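Local coordinates for beta-Ala-His dipeptidase (PDB 3DLJ), which hydrolyses carnosine, anserine and other Xaa-His dipeptides as a secreted, zinc-dependent homodimeric peptidase of the M20 family, at residues Leu149-Ala154 with Ala476-Met481; Phe17-Leu22 with Arg159-Asp164; Ala36-Ser41 with Asp125-Thr130. One frame throughout, in Å; residues are numbered along the deposited sequence.

Contact 1. Residues Leu149-Ala154 with Ala476-Met481; sequences LAWINA and AFFLEM
Trp-151 and Phe-478 form a T-shaped aromatic pair between helix 141-160 and helix 464-482. The edge of the phenyl ring is turned to one face of the indole: Phe-478 CE2 stands over the six-membered ring, 3.5 Å from Trp-151 CH2, with the ring planes at 81° and the centroids 5.0 Å apart. This sets the slightly positive C-H rim of the phenylalanine against the electron-rich face of the indole. The tryptophan reaches that far because CG is anti to the backbone N (chi1 -177°), which carries the long bicycle toward a helix segment whose axis passes 11.6 Å away at its closest.

These two segments, inclined at 70°, belong to helices packed beside the mixed sheet of the zinc-binding domain of the M20 fold. Trp-151 also meets Phe-107 and Phe-171 from the strands of that sheet, and Phe-474 one turn before Phe-478, so it sits in an aromatic cluster between the helices and the sheet.

The remaining contacts are purely apolar. Ala-154 CB lies 4.0 Å from Phe-478 CE1, a methyl small enough to leave room for the phenyl ring, while Phe-477 CD2 approaches Trp-151 CZ3 obliquely at 4.1 Å. An alanine in place of Trp-151 would take the indole face from Phe-478 and would probably leave a gap between the helices, with Phe-478 freer to turn.

Contact 2. Residues Phe17-Leu22 with Arg159-Asp164; sequences FQYIDL and RALEQD
Ala-160, at the end of helix 141-160, presents its methyl to the outer end of the Tyr-19 ring. Its CB is 3.4 Å from Tyr-19 OH and 3.5 Å from Tyr-19 CE1, approaching obliquely. A side chain of one carbon suits this place, since the phenol already spans the distance from helix 13-22: Tyr-19 has CG anti to its own amide nitrogen (chi1 -174°), which swings the ring across to the helix end. Tyr-19 also stacks on His-23 and touches Ala-157; the patch lies at the protein surface, where a phenol can combine an apolar ring with a polar end.

Leu-161 follows with the branched end of its side chain. Its CD2 packs 4.0 Å from Tyr-19 CD1, and its other methyl, CD1, lies 4.0 Å from Tyr-19 CB, so Leu-161 packs at the base of Tyr-19 and Ala-160 at its hydroxyl end. Leucine and tyrosine lie alongside each other, pointing in opposite senses.

At Glu-162 the chain takes a positive phi (53°) and bonds back into the last turn, the Schellman motif that commonly ends an alpha helix. Leu-161 thus lies just past the helix, before the chain runs on toward strand 168-174. Beyond it, Asp-164 forms a salt bridge with Lys-102.

Contact 3. Residues Ala36-Ser41 with Asp125-Thr130; sequences AIESDS and DPYVLT
Glu-38 lies flat over one face of the Tyr-127 ring. Its CG sits above the middle of the ring, 3.6 Å from the centroid and 14° off the normal, a CH-pi contact. Beyond it the carboxylate is stacked almost parallel to the ring, the planes 6° apart, with Glu-38 CD 3.5 Å from Tyr-127 CD1. The chain extended beyond CG (chi2 -173°) is what spreads methylene and carboxylate over the same face. Glutamate suits the place by offering an apolar stem to the ring as well as a flat polar end.

At the backbone, Ala-36 CA makes a CA-H...O contact of 3.3 Å with Tyr-127 O, and the small methyl, though directed away overall, touches the same oxygen. The phenol is tied across by one water, which donates to Asp-40 OD2 (2.7 Å) and hydrogen-bonds to Tyr-127 OH (2.6 Å) at the ring edge; Asp-40 OD2 is also held by Gln-43.

Further out, Asp-125 OD1 accepts from Tyr-127 N at 3.1 Å, an Asx turn within the type I turn Asp-125 to Val-128, and this fixes the backbone that carries the tyrosine. On the other side, successive inverse gamma turns centred on Glu-38 and Ser-39 bend the loop. That loop runs on to Ser-41, whose OG bonds Asp-112, probably an active-site residue, next to the dizinc site of this M20 peptidase.

How the contacts relate
Contact 1 is fully buried and contact 2 lies at the surface, yet both draw on helix 141-160: the 149-154 part faces helix 464-482, and the helix end meets helix 13-22. Their centres are about 11 Å apart, though they do not touch. Contact 3, about 25 Å from contact 1 between centres, joins two loops instead and is partly buried, next to active-site residues. The chemistry follows the place. Aromatic rings dominate the interior, a tyrosine with an alanine and a leucine serves at the surface, and beside the active site a carboxylate, a phenol and a bridging water come into play. Along the chain, contact 3 is nested within the loop closed by contact 2.

Contact 1. Residues Leu149-Ala154 with Ala476-Met481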
loop_
_atom_site.group_PDB
_atom_site.type_symbol
_atom_site.label_atom_id
_atom_site.label_comp_id
_atom_site.label_asym_id
_atom_site.label_seq_id
_atom_site.Cartn_x
_atom_site.Cartn_y
_atom_site.Cartn_z
ATOM N N LEU A 149 -12.625 -0.735 8.312
ATOM C CA LEU A 149 -13.957 -0.490 8.899
ATOM C C LEU A 149 -15.060 -1.150 8.113
ATOM O O LEU A 149 -16.034 -1.573 8.700
ATOM C CB LEU A 149 -14.230 1.008 9.067
ATOM C CG LEU A 149 -13.670 1.590 10.375
ATOM C CD1 LEU A 149 -13.751 3.128 10.387
ATOM C CD2 LEU A 149 -14.405 0.992 11.593
ATOM N N ALA A 150 -14.914 -1.222 6.792
ATOM C CA ALA A 150 -15.873 -1.907 5.942
ATOM C C ALA A 150 -16.004 -3.387 6.325
ATOM O O ALA A 150 -17.125 -3.918 6.386
ATOM C CB ALA A 150 -15.504 -1.756 4.482
ATOM N N TRP A 151 -14.861 -4.026 6.582
ATOM C CA TRP A 151 -14.770 -5.398 7.101
ATOM C C TRP A 151 -15.390 -5.517 8.474
ATOM O O TRP A 151 -16.226 -6.403 8.706
ATOM C CB TRP A 151 -13.291 -5.873 7.149
ATOM C CG TRP A 151 -13.102 -7.303 7.602
ATOM C CD1 TRP A 151 -12.935 -7.738 8.891
ATOM C CD2 TRP A 151 -13.048 -8.491 6.774
ATOM N NE1 TRP A 151 -12.797 -9.113 8.920
ATOM C CE2 TRP A 151 -12.842 -9.598 7.641
ATOM C CE3 TRP A 151 -13.128 -8.725 5.387
ATOM C CZ2 TRP A 151 -12.727 -10.919 7.169
ATOM C CZ3 TRP A 151 -13.012 -10.053 4.917
ATOM C CH2 TRP A 151 -12.814 -11.121 5.808
ATOM N N ILE A 152 -14.992 -4.620 9.386
ATOM C CA ILE A 152 -15.545 -4.600 10.749
ATOM C C ILE A 152 -17.056 -4.322 10.756
ATOM O O ILE A 152 -17.809 -4.941 11.524
ATOM C CB ILE A 152 -14.787 -3.602 11.682
ATOM C CG1 ILE A 152 -13.425 -4.184 12.097
ATOM C CG2 ILE A 152 -15.646 -3.234 12.917
ATOM C CD1 ILE A 152 -12.439 -3.160 12.712
ATOM N N ASN A 153 -17.493 -3.384 9.918
ATOM C CA ASN A 153 -18.906 -3.035 9.823
ATOM C C ASN A 153 -19.741 -4.207 9.288
ATOM O O ASN A 153 -20.796 -4.469 9.823
ATOM C CB ASN A 153 -19.118 -1.755 8.989
ATOM C CG ASN A 153 -18.546 -0.488 9.669
ATOM O OD1 ASN A 153 -18.342 -0.464 10.856
ATOM N ND2 ASN A 153 -18.304 0.555 8.894
ATOM N N ALA A 154 -19.264 -4.907 8.245
ATOM C CA ALA A 154 -19.885 -6.165 7.793
ATOM C C ALA A 154 -20.144 -7.170 8.940
ATOM O O ALA A 154 -21.257 -7.706 9.072
ATOM C CB ALA A 154 -19.063 -6.824 6.658
ATOM N N ALA A 476 -21.178 -10.863 1.873
ATOM C CA ALA A 476 -21.350 -11.970 0.926
ATOM C C ALA A 476 -20.182 -12.986 0.983
ATOM O O ALA A 476 -20.392 -14.210 0.872
ATOM C CB ALA A 476 -21.519 -11.424 -0.499
ATOM N N PHE A 477 -18.971 -12.456 1.163
ATOM C CA PHE A 477 -17.736 -13.218 1.139
ATOM C C PHE A 477 -17.642 -14.179 2.323
ATOM O O PHE A 477 -17.239 -15.338 2.148
ATOM C CB PHE A 477 -16.543 -12.250 1.083
ATOM C CG PHE A 477 -15.200 -12.919 1.067
ATOM C CD1 PHE A 477 -14.762 -13.628 -0.057
ATOM C CD2 PHE A 477 -14.353 -12.824 2.164
ATOM C CE1 PHE A 477 -13.499 -14.225 -0.084
ATOM C CE2 PHE A 477 -13.095 -13.432 2.143
ATOM C CZ PHE A 477 -12.668 -14.134 1.013
ATOM N N PHE A 478 -18.028 -13.707 3.515
ATOM C CA PHE A 478 -18.112 -14.580 4.700
ATOM C C PHE A 478 -18.854 -15.864 4.344
ATOM O O PHE A 478 -18.417 -16.971 4.690
ATOM C CB PHE A 478 -18.841 -13.912 5.878
ATOM C CG PHE A 478 -18.179 -12.667 6.400
ATOM C CD1 PHE A 478 -18.912 -11.757 7.164
ATOM C CD2 PHE A 478 -16.856 -12.383 6.117
ATOM C CE1 PHE A 478 -18.334 -10.595 7.647
ATOM C CE2 PHE A 478 -16.271 -11.215 6.595
ATOM C CZ PHE A 478 -17.013 -10.321 7.363
ATOM N N LEU A 479 -19.977 -15.682 3.652
ATOM C CA LEU A 479 -20.876 -16.756 3.292
ATOM C C LEU A 479 -20.232 -17.686 2.254
ATOM O O LEU A 479 -20.358 -18.905 2.346
ATOM C CB LEU A 479 -22.214 -16.179 2.813
ATOM C CG LEU A 479 -23.411 -17.118 2.646
ATOM C CD1 LEU A 479 -23.854 -17.737 3.974
ATOM C CD2 LEU A 479 -24.585 -16.365 1.998
ATOM N N GLU A 480 -19.504 -17.110 1.304
ATOM C CA GLU A 480 -18.840 -17.894 0.268
ATOM C C GLU A 480 -17.693 -18.760 0.799
ATOM O O GLU A 480 -17.522 -19.899 0.375
ATOM C CB GLU A 480 -18.372 -16.985 -0.870
ATOM C CG GLU A 480 -19.516 -16.391 -1.694
ATOM C CD GLU A 480 -20.200 -17.415 -2.589
ATOM O OE1 GLU A 480 -19.725 -18.574 -2.694
ATOM O OE2 GLU A 480 -21.222 -17.051 -3.207
ATOM N N MET A 481 -16.912 -18.216 1.727
ATOM C CA MET A 481 -15.860 -18.984 2.403
ATOM C C MET A 481 -16.405 -20.197 3.185
ATOM O O MET A 481 -15.751 -21.240 3.250
ATOM C CB MET A 481 -15.023 -18.091 3.324
ATOM C CG MET A 481 -14.042 -17.151 2.616
ATOM S SD MET A 481 -12.802 -17.891 1.507
ATOM C CE MET A 481 -12.301 -19.409 2.351
#

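Contact 2. Residues Phe17-Leu22 with Arg159-Asp164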
loop_
_atom_site.group_PDB
_atom_site.type_symbol
_atom_site.label_atom_id
_atom_site.label_comp_id
_atom_site.label_asym_id
_atom_site.label_seq_id
_atom_site.Cartn_x
_atom_site.Cartn_y
_atom_site.Cartn_z
ATOM N N PHE A 17 -27.734 -6.799 4.157
ATOM C CA PHE A 17 -27.624 -5.717 3.162
ATOM C C PHE A 17 -28.525 -4.538 3.514
ATOM O O PHE A 17 -28.100 -3.385 3.402
ATOM C CB PHE A 17 -27.976 -6.225 1.753
ATOM C CG PHE A 17 -26.866 -7.005 1.065
ATOM C CD1 PHE A 17 -25.826 -7.593 1.788
ATOM C CD2 PHE A 17 -26.881 -7.166 -0.320
ATOM C CE1 PHE A 17 -24.828 -8.319 1.150
ATOM C CE2 PHE A 17 -25.874 -7.885 -0.970
ATOM C CZ PHE A 17 -24.854 -8.469 -0.231
ATOM N N GLN A 18 -29.764 -4.833 3.919
ATOM C CA GLN A 18 -30.702 -3.822 4.402
ATOM C C GLN A 18 -30.083 -3.043 5.561
ATOM O O GLN A 18 -30.137 -1.826 5.564
ATOM C CB GLN A 18 -32.034 -4.438 4.882
ATOM C CG GLN A 18 -32.875 -5.167 3.849
ATOM C CD GLN A 18 -34.065 -5.963 4.481
ATOM O OE1 GLN A 18 -34.564 -5.635 5.587
ATOM N NE2 GLN A 18 -34.517 -6.993 3.772
ATOM N N TYR A 19 -29.530 -3.759 6.546
ATOM C CA TYR A 19 -28.850 -3.162 7.721
ATOM C C TYR A 19 -27.749 -2.182 7.293
ATOM O O TYR A 19 -27.716 -1.033 7.731
ATOM C CB TYR A 19 -28.287 -4.261 8.657
ATOM C CG TYR A 19 -27.687 -3.755 9.956
ATOM C CD1 TYR A 19 -28.417 -3.762 11.155
ATOM C CD2 TYR A 19 -26.387 -3.251 9.983
ATOM C CE1 TYR A 19 -27.845 -3.281 12.361
ATOM C CE2 TYR A 19 -25.824 -2.773 11.142
ATOM C CZ TYR A 19 -26.545 -2.783 12.329
ATOM O OH TYR A 19 -25.908 -2.281 13.451
ATOM N N ILE A 20 -26.862 -2.646 6.426
ATOM C CA ILE A 20 -25.766 -1.826 5.898
ATOM C C ILE A 20 -26.284 -0.523 5.236
ATOM O O ILE A 20 -25.758 0.546 5.522
ATOM C CB ILE A 20 -24.811 -2.659 4.973
ATOM C CG1 ILE A 20 -24.073 -3.737 5.786
ATOM C CG2 ILE A 20 -23.798 -1.760 4.294
ATOM C CD1 ILE A 20 -23.544 -4.994 4.965
ATOM N N ASP A 21 -27.334 -0.607 4.405
ATOM C CA ASP A 21 -27.949 0.597 3.805
ATOM C C ASP A 21 -28.572 1.542 4.812
ATOM O O ASP A 21 -28.419 2.751 4.672
ATOM C CB ASP A 21 -29.003 0.256 2.745
ATOM C CG ASP A 21 -28.402 -0.229 1.429
ATOM O OD1 ASP A 21 -27.264 0.170 1.025
ATOM O OD2 ASP A 21 -29.104 -1.029 0.791
ATOM N N LEU A 22 -29.287 1.009 5.806
ATOM C CA LEU A 22 -29.823 1.834 6.919
ATOM C C LEU A 22 -28.761 2.438 7.853
ATOM O O LEU A 22 -28.985 3.508 8.413
ATOM C CB LEU A 22 -30.814 1.040 7.772
ATOM C CG LEU A 22 -32.167 0.649 7.138
ATOM C CD1 LEU A 22 -32.871 -0.493 7.907
ATOM C CD2 LEU A 22 -33.083 1.893 6.998
ATOM N N ARG A 159 -23.752 -9.465 13.659
ATOM C CA ARG A 159 -23.797 -9.414 15.120
ATOM C C ARG A 159 -25.036 -8.671 15.665
ATOM O O ARG A 159 -25.732 -9.171 16.557
ATOM C CB ARG A 159 -22.490 -8.811 15.670
ATOM C CG ARG A 159 -21.208 -9.644 15.365
ATOM C CD ARG A 159 -21.158 -10.996 16.122
ATOM N NE ARG A 159 -21.200 -10.770 17.562
ATOM C CZ ARG A 159 -21.861 -11.520 18.438
ATOM N NH1 ARG A 159 -22.557 -12.579 18.026
ATOM N NH2 ARG A 159 -21.848 -11.195 19.730
ATOM N N ALA A 160 -25.291 -7.472 15.141
ATOM C CA ALA A 160 -26.488 -6.702 15.493
ATOM C C ALA A 160 -27.785 -7.493 15.231
ATOM O O ALA A 160 -28.711 -7.445 16.030
ATOM C CB ALA A 160 -26.502 -5.395 14.745
ATOM N N LEU A 161 -27.843 -8.226 14.125
ATOM C CA LEU A 161 -29.038 -9.000 13.763
ATOM C C LEU A 161 -29.120 -10.403 14.376
ATOM O O LEU A 161 -30.064 -11.137 14.113
ATOM C CB LEU A 161 -29.172 -9.099 12.237
ATOM C CG LEU A 161 -29.284 -7.777 11.475
ATOM C CD1 LEU A 161 -29.161 -7.984 9.977
ATOM C CD2 LEU A 161 -30.567 -7.045 11.836
ATOM N N GLU A 162 -28.146 -10.758 15.208
ATOM C CA GLU A 162 -28.050 -12.098 15.804
ATOM C C GLU A 162 -28.104 -13.173 14.724
ATOM O O GLU A 162 -28.688 -14.244 14.893
ATOM C CB GLU A 162 -29.122 -12.323 16.884
ATOM C CG GLU A 162 -29.055 -11.320 18.030
ATOM C CD GLU A 162 -30.355 -11.231 18.815
ATOM O OE1 GLU A 162 -30.799 -12.273 19.354
ATOM O OE2 GLU A 162 -30.922 -10.113 18.900
ATOM N N GLN A 163 -27.493 -12.858 13.595
ATOM C CA GLN A 163 -27.292 -13.837 12.583
ATOM C C GLN A 163 -25.895 -14.458 12.756
ATOM O O GLN A 163 -24.889 -13.761 12.877
ATOM C CB GLN A 163 -27.508 -13.251 11.191
ATOM C CG GLN A 163 -27.375 -14.297 10.079
ATOM C CD GLN A 163 -27.794 -13.788 8.716
ATOM O OE1 GLN A 163 -28.484 -12.764 8.606
ATOM N NE2 GLN A 163 -27.398 -14.521 7.655
ATOM N N ASP A 164 -25.892 -15.782 12.824
ATOM C CA ASP A 164 -24.725 -16.625 12.759
ATOM C C ASP A 164 -23.803 -16.164 11.634
ATOM O O ASP A 164 -24.231 -16.048 10.473
ATOM C CB ASP A 164 -25.206 -18.064 12.482
ATOM C CG ASP A 164 -24.077 -19.100 12.541
ATOM O OD1 ASP A 164 -23.441 -19.227 13.622
ATOM O OD2 ASP A 164 -23.859 -19.805 11.509
#

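Contact 3. Residues Ala36-Ser41 with Asp125-Thr130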
loop_
_atom_site.group_PDB
_atom_site.type_symbol
_atom_site.label_atom_id
_atom_site.label_comp_id
_atom_site.label_asym_id
_atom_site.label_seq_id
_atom_site.Cartn_x
_atom_site.Cartn_y
_atom_site.Cartn_z
ATOM N N ALA A 36 -9.870 11.117 12.149
ATOM C CA ALA A 36 -9.498 12.224 13.019
ATOM C C ALA A 36 -8.412 11.863 14.060
ATOM O O ALA A 36 -7.806 12.747 14.663
ATOM C CB ALA A 36 -10.745 12.798 13.694
ATOM N N ILE A 37 -8.174 10.569 14.260
ATOM C CA ILE A 37 -7.067 10.114 15.091
ATOM C C ILE A 37 -5.810 10.123 14.211
ATOM O O ILE A 37 -5.695 9.350 13.282
ATOM C CB ILE A 37 -7.321 8.723 15.699
ATOM C CG1 ILE A 37 -8.671 8.725 16.464
ATOM C CG2 ILE A 37 -6.149 8.319 16.625
ATOM C CD1 ILE A 37 -9.140 7.375 16.965
ATOM N N GLU A 38 -4.888 11.028 14.502
ATOM C CA GLU A 38 -3.756 11.277 13.623
ATOM C C GLU A 38 -2.652 10.241 13.809
ATOM O O GLU A 38 -1.560 10.545 14.312
ATOM C CB GLU A 38 -3.282 12.709 13.823
ATOM C CG GLU A 38 -4.445 13.665 13.566
ATOM C CD GLU A 38 -4.049 15.131 13.577
ATOM O OE1 GLU A 38 -2.833 15.426 13.477
ATOM O OE2 GLU A 38 -4.960 15.988 13.664
ATOM N N SER A 39 -2.954 9.011 13.368
ATOM C CA SER A 39 -2.124 7.819 13.636
ATOM C C SER A 39 -0.905 7.694 12.709
ATOM O O SER A 39 -0.636 6.650 12.108
ATOM C CB SER A 39 -2.991 6.557 13.594
ATOM O OG SER A 39 -3.790 6.527 12.422
ATOM N N ASP A 40 -0.147 8.775 12.648
ATOM C CA ASP A 40 0.986 8.909 11.728
ATOM C C ASP A 40 2.199 8.128 12.290
ATOM O O ASP A 40 2.766 8.500 13.329
ATOM C CB ASP A 40 1.241 10.414 11.572
ATOM C CG ASP A 40 2.419 10.759 10.681
ATOM O OD1 ASP A 40 3.306 9.921 10.460
ATOM O OD2 ASP A 40 2.459 11.929 10.228
ATOM N N SER A 41 2.574 7.038 11.617
ATOM C CA SER A 41 3.688 6.175 12.052
ATOM C C SER A 41 5.058 6.583 11.507
ATOM O O SER A 41 6.076 6.042 11.935
ATOM C CB SER A 41 3.436 4.731 11.641
ATOM O OG SER A 41 3.364 4.625 10.223
ATOM N N ASP A 125 -9.081 19.826 5.305
ATOM C CA ASP A 125 -8.256 19.418 6.432
ATOM C C ASP A 125 -8.091 17.880 6.357
ATOM O O ASP A 125 -9.080 17.146 6.470
ATOM C CB ASP A 125 -8.921 19.875 7.738
ATOM C CG ASP A 125 -8.126 19.494 8.966
ATOM O OD1 ASP A 125 -7.319 18.562 8.893
ATOM O OD2 ASP A 125 -8.321 20.109 10.033
ATOM N N PRO A 126 -6.843 17.391 6.148
ATOM C CA PRO A 126 -6.585 15.949 5.928
ATOM C C PRO A 126 -7.194 15.010 6.973
ATOM O O PRO A 126 -7.509 13.873 6.661
ATOM C CB PRO A 126 -5.047 15.846 5.972
ATOM C CG PRO A 126 -4.558 17.147 6.462
ATOM C CD PRO A 126 -5.594 18.168 6.117
ATOM N N TYR A 127 -7.361 15.508 8.196
ATOM C CA TYR A 127 -7.847 14.718 9.319
ATOM C C TYR A 127 -9.304 15.008 9.691
ATOM O O TYR A 127 -9.798 14.557 10.733
ATOM C CB TYR A 127 -6.904 14.859 10.519
ATOM C CG TYR A 127 -5.550 14.228 10.259
ATOM C CD1 TYR A 127 -4.391 15.023 10.074
ATOM C CD2 TYR A 127 -5.425 12.847 10.146
ATOM C CE1 TYR A 127 -3.143 14.435 9.807
ATOM C CE2 TYR A 127 -4.183 12.252 9.885
ATOM C CZ TYR A 127 -3.058 13.039 9.709
ATOM O OH TYR A 127 -1.864 12.412 9.456
ATOM N N VAL A 128 -9.984 15.761 8.835
ATOM C CA VAL A 128 -11.435 15.972 8.984
ATOM C C VAL A 128 -12.093 15.340 7.752
ATOM O O VAL A 128 -12.027 15.933 6.672
ATOM C CB VAL A 128 -11.826 17.485 9.065
ATOM C CG1 VAL A 128 -13.354 17.641 9.134
ATOM C CG2 VAL A 128 -11.163 18.177 10.256
ATOM N N LEU A 129 -12.698 14.155 7.906
ATOM C CA LEU A 129 -13.378 13.488 6.766
ATOM C C LEU A 129 -14.446 14.440 6.217
ATOM O O LEU A 129 -15.328 14.865 6.946
ATOM C CB LEU A 129 -13.990 12.127 7.152
ATOM C CG LEU A 129 -14.461 11.165 6.038
ATOM C CD1 LEU A 129 -13.282 10.402 5.394
ATOM C CD2 LEU A 129 -15.531 10.169 6.543
ATOM N N THR A 130 -14.320 14.799 4.942
ATOM C CA THR A 130 -15.216 15.754 4.289
ATOM C C THR A 130 -15.829 15.060 3.064
ATOM O O THR A 130 -15.103 14.554 2.202
ATOM C CB THR A 130 -14.413 17.048 3.869
ATOM O OG1 THR A 130 -13.684 17.569 4.998
ATOM C CG2 THR A 130 -15.328 18.141 3.313
HETATM O O HOH W 1 0.449 13.641 9.622
#